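Local atomic coordinates of sperm-specific class P protein 19 (Caenorhabditis elegans, PDB entry 1ROW), a protein that is of undetermined molecular function but, as a sperm-specific member of the major sperm protein family, probably serves as a structural protein in nematode sperm. Residues P8-P13 with S19-V24; V12-V17 with G67-D72; V60-T65 with I103-T108. All blocks are in the same frame, centred on the assembly; numbering follows the deposited sequence.

Interaction 1. Residues P8-P13 with S19-V24; sequences PACTVP and STHKLV
Ala9 and Cys10 meet His21, and Cys10 also Ser19, between strand 10-13 with its lead-in and strand 17-25 of the MSP domain, an immunoglobulin-like beta sandwich. The two strands run nearly antiparallel (167°), but their axes come no nearer than 8.1 Å and they share no backbone ladder: Cys10 and Val12 bond to strand 99-108, whereas Ser19 bonds to Ile62 of strand 56-64. Side chains and one water link the two strands.

Ala9 meets the imidazole with its carbonyl: its O lies near the ring plane, 3.3 Å from CE1 of His21, an edge-on polar approach. The two nitrogens flanking CE1 are both engaged: ND1 is hydrogen-bonded to Pro7 O, and NE2 makes a short 2.6 Å bond with Ser19 OG, in which either could be the donor. Held at both, the imidazole is fixed in its rotation.

Cys10 follows with CB lying obliquely to the ring, 3.5 Å from NE2 of His21. Its thiol, anti to the backbone N (chi1 165°), is carried past the imidazole to Ser19, where SG touches both CB and OG. At Thr11 the side chain turns away and the backbone takes over: a water accepts from Thr11 N at 2.9 Å and also bonds to Ser19 OG, giving that hydroxyl a second partner besides the histidine. Val12 closes the contact with one branch, its CG1 methyl resting 3.9 Å from Ser19 CB.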
ATOM      1  N   PRO A   8      10.335  -2.062   3.208  1.00 24.13           N
ATOM      2  CA  PRO A   8       9.323  -2.403   4.208  1.00 24.42           C
ATOM      3  C   PRO A   8       8.993  -1.256   5.164  1.00 23.70           C
ATOM      4  O   PRO A   8       8.089  -1.374   5.988  1.00 23.28           O
ATOM      5  CB  PRO A   8       9.957  -3.583   4.928  1.00 24.70           C
ATOM      6  CG  PRO A   8      11.399  -3.179   4.952  1.00 23.72           C
ATOM      7  CD  PRO A   8      11.618  -2.717   3.529  1.00 24.11           C
ATOM      8  N   ALA A   9       9.738  -0.157   5.069  1.00 23.34           N
ATOM      9  CA  ALA A   9       9.490   1.008   5.919  1.00 22.69           C
ATOM     10  C   ALA A   9       9.663   2.292   5.119  1.00 22.52           C
ATOM     11  O   ALA A   9      10.452   2.341   4.181  1.00 23.31           O
ATOM     12  CB  ALA A   9      10.433   1.006   7.118  1.00 20.99           C
ATOM     13  N   CYS A  10       8.914   3.327   5.495  1.00 21.94           N
ATOM     14  CA  CYS A  10       8.971   4.619   4.815  1.00 19.97           C
ATOM     15  C   CYS A  10       9.522   5.723   5.716  1.00 20.30           C
ATOM     16  O   CYS A  10       9.165   5.811   6.889  1.00 21.29           O
ATOM     17  CB  CYS A  10       7.569   5.019   4.335  1.00 20.61           C
ATOM     18  SG  CYS A  10       7.405   6.768   3.847  1.00 23.59           S
ATOM     19  N   THR A  11      10.399   6.562   5.168  1.00 20.92           N
ATOM     20  CA  THR A  11      10.969   7.681   5.926  1.00 21.59           C
ATOM     21  C   THR A  11      10.988   8.894   5.005  1.00 21.99           C
ATOM     22  O   THR A  11      11.714   8.917   4.014  1.00 22.80           O
ATOM     23  CB  THR A  11      12.421   7.401   6.395  1.00 23.00           C
ATOM     24  OG1 THR A  11      13.266   7.207   5.251  1.00 26.01           O
ATOM     25  CG2 THR A  11      12.471   6.169   7.284  1.00 23.33           C
ATOM     26  N   VAL A  12      10.189   9.902   5.326  1.00 23.72           N
ATOM     27  CA  VAL A  12      10.126  11.094   4.492  1.00 21.69           C
ATOM     28  C   VAL A  12      10.312  12.381   5.276  1.00 22.07           C
ATOM     29  O   VAL A  12      10.146  12.412   6.495  1.00 23.42           O
ATOM     30  CB  VAL A  12       8.770  11.198   3.779  1.00 23.28           C
ATOM     31  CG1 VAL A  12       8.635  10.100   2.732  1.00 23.83           C
ATOM     32  CG2 VAL A  12       7.646  11.109   4.810  1.00 22.26           C
ATOM     33  N   PRO A  13      10.682  13.464   4.584  1.00 22.10           N
ATOM     34  CA  PRO A  13      10.857  14.730   5.296  1.00 21.41           C
ATOM     35  C   PRO A  13       9.460  15.205   5.719  1.00 21.96           C
ATOM     36  O   PRO A  13       8.513  15.136   4.934  1.00 19.38           O
ATOM     37  CB  PRO A  13      11.479  15.639   4.239  1.00 22.63           C
ATOM     38  CG  PRO A  13      12.214  14.657   3.320  1.00 22.56           C
ATOM     39  CD  PRO A  13      11.200  13.548   3.205  1.00 20.62           C
ATOM     40  N   SER A  19       7.766   8.804  -1.582  1.00 17.36           N
ATOM     41  CA  SER A  19       8.413   7.519  -1.339  1.00 19.10           C
ATOM     42  C   SER A  19       7.714   6.423  -2.141  1.00 19.83           C
ATOM     43  O   SER A  19       6.485   6.313  -2.126  1.00 18.47           O
ATOM     44  CB  SER A  19       8.365   7.192   0.163  1.00 19.81           C
ATOM     45  OG  SER A  19       9.023   5.973   0.464  1.00 21.50           O
ATOM     46  N   THR A  20       8.506   5.620  -2.847  1.00 19.15           N
ATOM     47  CA  THR A  20       7.974   4.541  -3.674  1.00 19.11           C
ATOM     48  C   THR A  20       8.294   3.168  -3.107  1.00 20.85           C
ATOM     49  O   THR A  20       9.451   2.837  -2.837  1.00 20.31           O
ATOM     50  CB  THR A  20       8.537   4.604  -5.098  1.00 18.64           C
ATOM     51  OG1 THR A  20       8.286   5.900  -5.650  1.00 21.77           O
ATOM     52  CG2 THR A  20       7.890   3.539  -5.977  1.00 20.21           C
ATOM     53  N   HIS A  21       7.258   2.358  -2.944  1.00 19.79           N
ATOM     54  CA  HIS A  21       7.421   1.021  -2.405  1.00 21.07           C
ATOM     55  C   HIS A  21       6.879   0.001  -3.394  1.00 22.19           C
ATOM     56  O   HIS A  21       5.777   0.158  -3.924  1.00 22.70           O
ATOM     57  CB  HIS A  21       6.700   0.942  -1.059  1.00 19.98           C
ATOM     58  CG  HIS A  21       7.199   1.948  -0.069  1.00 19.73           C
ATOM     59  ND1 HIS A  21       8.076   1.625   0.943  1.00 18.80           N
ATOM     60  CD2 HIS A  21       7.025   3.289  -0.001  1.00 19.36           C
ATOM     61  CE1 HIS A  21       8.425   2.724   1.589  1.00 20.60           C
ATOM     62  NE2 HIS A  21       7.802   3.747   1.034  1.00 20.74           N
ATOM     63  N   LYS A  22       7.669  -1.034  -3.658  1.00 23.69           N
ATOM     64  CA  LYS A  22       7.268  -2.073  -4.600  1.00 26.71           C
ATOM     65  C   LYS A  22       6.646  -3.269  -3.894  1.00 26.87           C
ATOM     66  O   LYS A  22       7.334  -3.987  -3.164  1.00 26.06           O
ATOM     67  CB  LYS A  22       8.473  -2.562  -5.416  1.00 30.00           C
ATOM     68  CG  LYS A  22       9.227  -1.482  -6.171  1.00 36.73           C
ATOM     69  CD  LYS A  22      10.475  -2.061  -6.851  1.00 40.92           C
ATOM     70  CE  LYS A  22      11.337  -0.967  -7.481  1.00 43.25           C
ATOM     71  NZ  LYS A  22      12.591  -1.515  -8.097  1.00 44.71           N
ATOM     72  N   LEU A  23       5.347  -3.480  -4.101  1.00 24.97           N
ATOM     73  CA  LEU A  23       4.676  -4.627  -3.503  1.00 24.63           C
ATOM     74  C   LEU A  23       5.080  -5.838  -4.338  1.00 24.90           C
ATOM     75  O   LEU A  23       4.948  -5.830  -5.566  1.00 24.48           O
ATOM     76  CB  LEU A  23       3.154  -4.451  -3.535  1.00 26.64           C
ATOM     77  CG  LEU A  23       2.577  -3.321  -2.674  1.00 27.56           C
ATOM     78  CD1 LEU A  23       1.057  -3.378  -2.711  1.00 27.29           C
ATOM     79  CD2 LEU A  23       3.074  -3.460  -1.243  1.00 27.69           C
ATOM     80  N   VAL A  24       5.594  -6.868  -3.680  1.00 22.75           N
ATOM     81  CA  VAL A  24       6.026  -8.060  -4.390  1.00 21.56           C
ATOM     82  C   VAL A  24       5.235  -9.286  -3.985  1.00 19.93           C
ATOM     83  O   VAL A  24       5.127  -9.604  -2.797  1.00 19.12           O
ATOM     84  CB  VAL A  24       7.520  -8.342  -4.143  1.00 23.18           C
ATOM     85  CG1 VAL A  24       7.941  -9.610  -4.884  1.00 23.33           C
ATOM     86  CG2 VAL A  24       8.347  -7.154  -4.602  1.00 24.38           C
TER
HETATM   87  O   HOH W   1      11.123   5.830   2.435  1.00 20.06           O

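Interaction 2. Residues V12-V17 with G67-D72; sequences VPAAGV and GAPKED
A small contact between loops, one backbone hydrogen bond beside a patch of apolar carbon, joins Ala14 to Gly67 and Pro69 at one end of the beta sandwich. Its centre is about 18 Å from the centre of the chain, and it buries 138 Å², counting both sides. Ala14 belongs to the connection between strands 10-13 and 17-25; Gly67 and Pro69 belong to the loop leading into strand 70-80.

The first loop owes its shape to a type I beta turn from Pro13 to Gly16, closed by the bond from Gly16 N to Pro13 O. Gly16 itself sits at backbone angles where a side chain would be jammed against the carbonyl oxygen before it, so glycine suits the place. The turn presents Ala14 to the second loop by both its carbonyl and its methyl.

The carbonyl O of Ala14 accepts a hydrogen bond from Gly67 N at 3.1 Å. The bond is moderately bent at hydrogen (146°), and the donor is tilted 29° from the carbonyl plane. This oxygen also accepts one from Arg64 NH2, and is therefore held by two donors. Gly67 O comes close to it as well, but as two acceptors they cannot bond.

The methyl of Ala14 points at the other loop. CB lies 3.8 Å from CA of Pro69 and 3.9 Å from its CD, so the methyl sits over one face of the pyrrolidine ring; it is also 3.6 Å from Gly67 O.

Strands hold both loops in place: Ala14 pairs through its backbone with Thr108 and Lys70 with Ala107, so strand 99-108 lies between them, while Arg64 of strand 56-64 reaches in with NH2 to bond Ala68 O.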
ATOM      1  N   VAL A  12      10.189   9.902   5.326  1.00 23.72           N
ATOM      2  CA  VAL A  12      10.126  11.094   4.492  1.00 21.69           C
ATOM      3  C   VAL A  12      10.312  12.381   5.276  1.00 22.07           C
ATOM      4  O   VAL A  12      10.146  12.412   6.495  1.00 23.42           O
ATOM      5  CB  VAL A  12       8.770  11.198   3.779  1.00 23.28           C
ATOM      6  CG1 VAL A  12       8.635  10.100   2.732  1.00 23.83           C
ATOM      7  CG2 VAL A  12       7.646  11.109   4.810  1.00 22.26           C
ATOM      8  N   PRO A  13      10.682  13.464   4.584  1.00 22.10           N
ATOM      9  CA  PRO A  13      10.857  14.730   5.296  1.00 21.41           C
ATOM     10  C   PRO A  13       9.460  15.205   5.719  1.00 21.96           C
ATOM     11  O   PRO A  13       8.513  15.136   4.934  1.00 19.38           O
ATOM     12  CB  PRO A  13      11.479  15.639   4.239  1.00 22.63           C
ATOM     13  CG  PRO A  13      12.214  14.657   3.320  1.00 22.56           C
ATOM     14  CD  PRO A  13      11.200  13.548   3.205  1.00 20.62           C
ATOM     15  N   ALA A  14       9.338  15.664   6.959  1.00 20.15           N
ATOM     16  CA  ALA A  14       8.067  16.142   7.479  1.00 21.43           C
ATOM     17  C   ALA A  14       7.539  17.314   6.662  1.00 21.46           C
ATOM     18  O   ALA A  14       6.327  17.492   6.533  1.00 20.42           O
ATOM     19  CB  ALA A  14       8.221  16.552   8.939  1.00 21.58           C
ATOM     20  N   ALA A  15       8.450  18.111   6.107  1.00 20.51           N
ATOM     21  CA  ALA A  15       8.066  19.266   5.300  1.00 20.75           C
ATOM     22  C   ALA A  15       7.516  18.887   3.926  1.00 20.59           C
ATOM     23  O   ALA A  15       6.905  19.714   3.252  1.00 23.57           O
ATOM     24  CB  ALA A  15       9.256  20.216   5.138  1.00 21.39           C
ATOM     25  N   GLY A  16       7.728  17.645   3.510  1.00 20.64           N
ATOM     26  CA  GLY A  16       7.232  17.225   2.212  1.00 19.88           C
ATOM     27  C   GLY A  16       8.143  16.254   1.493  1.00 20.80           C
ATOM     28  O   GLY A  16       9.366  16.302   1.654  1.00 19.94           O
ATOM     29  N   VAL A  17       7.547  15.369   0.697  1.00 20.17           N
ATOM     30  CA  VAL A  17       8.343  14.404  -0.034  1.00 20.21           C
ATOM     31  C   VAL A  17       7.541  13.324  -0.730  1.00 20.91           C
ATOM     32  O   VAL A  17       6.309  13.391  -0.821  1.00 17.90           O
ATOM     33  N   GLY A  67       3.755  19.046   7.269  1.00 23.49           N
ATOM     34  CA  GLY A  67       3.088  18.851   8.543  1.00 23.33           C
ATOM     35  C   GLY A  67       4.108  18.589   9.637  1.00 22.44           C
ATOM     36  O   GLY A  67       5.310  18.599   9.387  1.00 21.63           O
ATOM     37  N   ALA A  68       3.628  18.333  10.848  1.00 22.15           N
ATOM     38  CA  ALA A  68       4.503  18.073  11.975  1.00 21.67           C
ATOM     39  C   ALA A  68       5.127  16.691  11.891  1.00 22.92           C
ATOM     40  O   ALA A  68       4.497  15.740  11.428  1.00 23.57           O
ATOM     41  CB  ALA A  68       3.722  18.203  13.274  1.00 23.18           C
ATOM     42  N   PRO A  69       6.398  16.567  12.299  1.00 23.86           N
ATOM     43  CA  PRO A  69       6.995  15.235  12.233  1.00 23.48           C
ATOM     44  C   PRO A  69       6.130  14.314  13.076  1.00 24.63           C
ATOM     45  O   PRO A  69       5.585  14.729  14.108  1.00 24.64           O
ATOM     46  CB  PRO A  69       8.404  15.438  12.807  1.00 25.01           C
ATOM     47  CG  PRO A  69       8.389  16.812  13.408  1.00 24.47           C
ATOM     48  CD  PRO A  69       7.412  17.590  12.593  1.00 22.84           C
ATOM     49  N   LYS A  70       5.983  13.076  12.629  1.00 23.55           N
ATOM     50  CA  LYS A  70       5.141  12.131  13.339  1.00 23.77           C
ATOM     51  C   LYS A  70       5.308  10.738  12.765  1.00 22.26           C
ATOM     52  O   LYS A  70       5.750  10.568  11.625  1.00 21.18           O
ATOM     53  CB  LYS A  70       3.675  12.567  13.212  1.00 23.89           C
ATOM     54  CG  LYS A  70       2.667  11.653  13.888  1.00 25.74           C
ATOM     55  CD  LYS A  70       1.251  12.192  13.722  1.00 28.26           C
ATOM     56  CE  LYS A  70       0.244  11.310  14.439  1.00 30.64           C
ATOM     57  NZ  LYS A  70      -1.104  11.938  14.504  1.00 33.08           N
ATOM     58  N   GLU A  71       4.961   9.743  13.568  1.00 21.59           N
ATOM     59  CA  GLU A  71       5.045   8.357  13.141  1.00 22.69           C
ATOM     60  C   GLU A  71       3.632   7.936  12.768  1.00 23.09           C
ATOM     61  O   GLU A  71       2.698   8.155  13.538  1.00 22.41           O
ATOM     62  CB  GLU A  71       5.575   7.476  14.275  1.00 22.69           C
ATOM     63  CG  GLU A  71       7.001   7.798  14.708  1.00 24.95           C
ATOM     64  CD  GLU A  71       8.023   7.565  13.603  1.00 26.98           C
ATOM     65  OE1 GLU A  71       8.023   6.468  13.012  1.00 25.64           O
ATOM     66  OE2 GLU A  71       8.834   8.475  13.329  1.00 28.73           O
ATOM     67  N   ASP A  72       3.482   7.367  11.574  1.00 22.11           N
ATOM     68  CA  ASP A  72       2.192   6.910  11.089  1.00 21.62           C
ATOM     69  C   ASP A  72       2.327   5.512  10.503  1.00 22.85           C
ATOM     70  O   ASP A  72       3.409   4.930  10.525  1.00 21.42           O
ATOM     71  CB  ASP A  72       1.637   7.880  10.044  1.00 20.60           C
ATOM     72  CG  ASP A  72       0.970   9.092  10.671  1.00 19.89           C
ATOM     73  OD1 ASP A  72       0.027   8.890  11.463  1.00 20.90           O
ATOM     74  OD2 ASP A  72       1.374  10.239  10.379  1.00 18.81           O
TER

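Interaction 3. Residues V60-T65 with I103-T108; sequences VVITRT and IPMSAT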
ATOM      1  N   VAL A  60       3.673   1.402  -5.382  1.00 24.51           N
ATOM      2  CA  VAL A  60       2.757   2.200  -4.588  1.00 26.79           C
ATOM      3  C   VAL A  60       3.522   3.454  -4.165  1.00 25.73           C
ATOM      4  O   VAL A  60       4.539   3.374  -3.473  1.00 27.02           O
ATOM      5  CB  VAL A  60       2.269   1.410  -3.345  1.00 28.54           C
ATOM      6  CG1 VAL A  60       3.459   0.944  -2.522  1.00 31.66           C
ATOM      7  CG2 VAL A  60       1.360   2.271  -2.506  1.00 26.98           C
ATOM      8  N   VAL A  61       3.050   4.611  -4.612  1.00 23.48           N
ATOM      9  CA  VAL A  61       3.709   5.865  -4.289  1.00 20.64           C
ATOM     10  C   VAL A  61       3.053   6.580  -3.122  1.00 21.87           C
ATOM     11  O   VAL A  61       1.833   6.798  -3.111  1.00 19.54           O
ATOM     12  CB  VAL A  61       3.715   6.830  -5.497  1.00 20.07           C
ATOM     13  CG1 VAL A  61       4.383   8.146  -5.115  1.00 20.45           C
ATOM     14  CG2 VAL A  61       4.445   6.192  -6.667  1.00 21.44           C
ATOM     15  N   ILE A  62       3.883   6.933  -2.147  1.00 19.00           N
ATOM     16  CA  ILE A  62       3.453   7.649  -0.958  1.00 20.36           C
ATOM     17  C   ILE A  62       3.897   9.093  -1.136  1.00 20.14           C
ATOM     18  O   ILE A  62       5.101   9.374  -1.219  1.00 20.09           O
ATOM     19  CB  ILE A  62       4.142   7.103   0.320  1.00 21.52           C
ATOM     20  CG1 ILE A  62       3.783   5.637   0.542  1.00 21.01           C
ATOM     21  CG2 ILE A  62       3.717   7.915   1.536  1.00 22.52           C
ATOM     22  CD1 ILE A  62       4.592   4.994   1.664  1.00 22.80           C
ATOM     23  N   THR A  63       2.933  10.003  -1.225  1.00 17.05           N
ATOM     24  CA  THR A  63       3.243  11.419  -1.356  1.00 17.14           C
ATOM     25  C   THR A  63       2.957  12.082  -0.016  1.00 18.48           C
ATOM     26  O   THR A  63       1.862  11.921   0.546  1.00 16.19           O
ATOM     27  CB  THR A  63       2.382  12.112  -2.440  1.00 17.25           C
ATOM     28  OG1 THR A  63       2.531  11.426  -3.686  1.00 20.40           O
ATOM     29  CG2 THR A  63       2.827  13.558  -2.624  1.00 17.61           C
ATOM     30  N   ARG A  64       3.941  12.823   0.494  1.00 17.81           N
ATOM     31  CA  ARG A  64       3.813  13.522   1.778  1.00 19.24           C
ATOM     32  C   ARG A  64       3.817  15.044   1.643  1.00 20.21           C
ATOM     33  O   ARG A  64       4.688  15.610   0.976  1.00 21.33           O
ATOM     34  CB  ARG A  64       4.961  13.110   2.709  1.00 19.59           C
ATOM     35  CG  ARG A  64       5.272  14.105   3.833  1.00 20.13           C
ATOM     36  CD  ARG A  64       4.462  13.831   5.089  1.00 20.97           C
ATOM     37  NE  ARG A  64       4.664  14.861   6.102  1.00 18.97           N
ATOM     38  CZ  ARG A  64       4.285  14.754   7.372  1.00 18.82           C
ATOM     39  NH1 ARG A  64       3.680  13.648   7.796  1.00 17.52           N
ATOM     40  NH2 ARG A  64       4.510  15.758   8.218  1.00 16.11           N
ATOM     41  N   THR A  65       2.851  15.706   2.285  1.00 20.35           N
ATOM     42  CA  THR A  65       2.793  17.160   2.267  1.00 18.57           C
ATOM     43  C   THR A  65       3.257  17.672   3.622  1.00 21.05           C
ATOM     44  O   THR A  65       3.442  16.893   4.557  1.00 22.05           O
ATOM     45  CB  THR A  65       1.374  17.709   1.944  1.00 21.33           C
ATOM     46  OG1 THR A  65       0.404  17.132   2.831  1.00 20.99           O
ATOM     47  CG2 THR A  65       1.011  17.409   0.491  1.00 21.50           C
ATOM     48  N   ILE A 103       3.363  -0.964   6.746  1.00 24.92           N
ATOM     49  CA  ILE A 103       4.571  -0.236   6.385  1.00 23.72           C
ATOM     50  C   ILE A 103       4.570   1.013   7.256  1.00 24.30           C
ATOM     51  O   ILE A 103       3.673   1.859   7.142  1.00 23.21           O
ATOM     52  CB  ILE A 103       4.549   0.205   4.897  1.00 22.57           C
ATOM     53  CG1 ILE A 103       4.560  -1.018   3.982  1.00 22.19           C
ATOM     54  CG2 ILE A 103       5.739   1.107   4.592  1.00 22.96           C
ATOM     55  CD1 ILE A 103       4.541  -0.666   2.510  1.00 22.89           C
ATOM     56  N   PRO A 104       5.544   1.130   8.173  1.00 23.36           N
ATOM     57  CA  PRO A 104       5.541   2.338   9.003  1.00 23.25           C
ATOM     58  C   PRO A 104       5.996   3.547   8.185  1.00 23.05           C
ATOM     59  O   PRO A 104       6.808   3.422   7.268  1.00 24.04           O
ATOM     60  CB  PRO A 104       6.510   1.985  10.134  1.00 24.08           C
ATOM     61  CG  PRO A 104       7.475   1.046   9.475  1.00 24.81           C
ATOM     62  CD  PRO A 104       6.557   0.167   8.638  1.00 23.85           C
ATOM     63  N   MET A 105       5.449   4.712   8.499  1.00 22.92           N
ATOM     64  CA  MET A 105       5.825   5.926   7.791  1.00 23.84           C
ATOM     65  C   MET A 105       6.364   6.923   8.807  1.00 23.57           C
ATOM     66  O   MET A 105       5.634   7.389   9.678  1.00 21.80           O
ATOM     67  CB  MET A 105       4.620   6.529   7.066  1.00 24.15           C
ATOM     68  CG  MET A 105       3.967   5.618   6.046  1.00 24.91           C
ATOM     69  SD  MET A 105       2.644   6.495   5.196  1.00 24.15           S
ATOM     70  CE  MET A 105       2.462   5.565   3.769  1.00 29.22           C
ATOM     71  N   SER A 106       7.650   7.240   8.698  1.00 24.35           N
ATOM     72  CA  SER A 106       8.280   8.182   9.616  1.00 22.12           C
ATOM     73  C   SER A 106       8.544   9.530   8.955  1.00 23.00           C
ATOM     74  O   SER A 106       9.418   9.644   8.100  1.00 21.31           O
ATOM     75  CB  SER A 106       9.606   7.619  10.126  1.00 21.92           C
ATOM     76  OG  SER A 106       9.407   6.435  10.868  1.00 22.86           O
ATOM     77  N   ALA A 107       7.775  10.544   9.343  1.00 22.58           N
ATOM     78  CA  ALA A 107       7.962  11.887   8.808  1.00 21.17           C
ATOM     79  C   ALA A 107       8.871  12.569   9.825  1.00 22.60           C
ATOM     80  O   ALA A 107       8.466  12.797  10.972  1.00 18.12           O
ATOM     81  CB  ALA A 107       6.621  12.611   8.712  1.00 23.75           C
ATOM     82  N   THR A 108      10.100  12.870   9.412  1.00 21.96           N
ATOM     83  CA  THR A 108      11.078  13.487  10.301  1.00 24.00           C
ATOM     84  C   THR A 108      11.452  14.910   9.929  1.00 23.73           C
ATOM     85  O   THR A 108      11.370  15.309   8.768  1.00 23.37           O
ATOM     86  CB  THR A 108      12.379  12.648  10.363  1.00 25.41           C
ATOM     87  OG1 THR A 108      12.941  12.535   9.053  1.00 26.04           O
ATOM     88  CG2 THR A 108      12.088  11.257  10.900  1.00 28.08           C
TER
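Residues 60-65 and 103-108 run in the same general sense but far apart, the nearest CA pairs being Ile62 with Met105 at 9.2 Å and Arg64 with Ala107 at 8.3 Å, so side chains alone span the gap. Ile62 and Met105 reach toward each other tip to tip. The thioether, extended beyond CG, points its methyl end at Ile62, with SD 4.1 Å from Ile62 CG2; the exact seat of CE is doubtful, since its modelled separation from CD1 is too short. This is the interior of the immunoglobulin-like sandwich, where strand 56-64 faces strand 99-108, and Tyr43 and Leu74 from the adjoining strands pack on both Ile62 and Met105. An alanine in place of Ile62 would lack both branches, and would probably leave the Met105 methyl facing a gap and freer to turn.

One step along, Arg64 lays its flat head over Ala107. Its CG stands anti to the backbone N (chi1 158°), and a bend at chi2 (89°) swings the chain round, putting one guanidinium face above the methyl. Ala107 CB sits off-centre toward the rim, 3.4 Å from CZ and 3.3 Å from NH1 of Arg64. The face packs on carbon while NH2 is hydrogen-bonded to the carbonyl oxygens of Ala14 and Ala68, two bonds that probably limit the turning of this buried group.

Interactions 1 and 3 are buried, their centres 7 Å apart, whereas interaction 2 lies among loops at one end of the sandwich. Both buried contacts bridge the same two sets of strands, 10-13 beside 99-108 and 17-25 beside 56-64, and meet where the His21 ring touches the Ile62 side chain. Interactions 1 and 2 share Val12 and Pro13 of strand 10-13. Their chemistry follows position: interaction 1 joins its strands by van der Waals contacts, an edge-on carbonyl and a water, around an imidazole held by Ser19; apolar carbon and a guanidinium face dominate interaction 3; a backbone bond and an alanine methyl over a proline ring make interaction 2. Glu71 OE1 bonded to Ser106 OG further ties interactions 2 and 3.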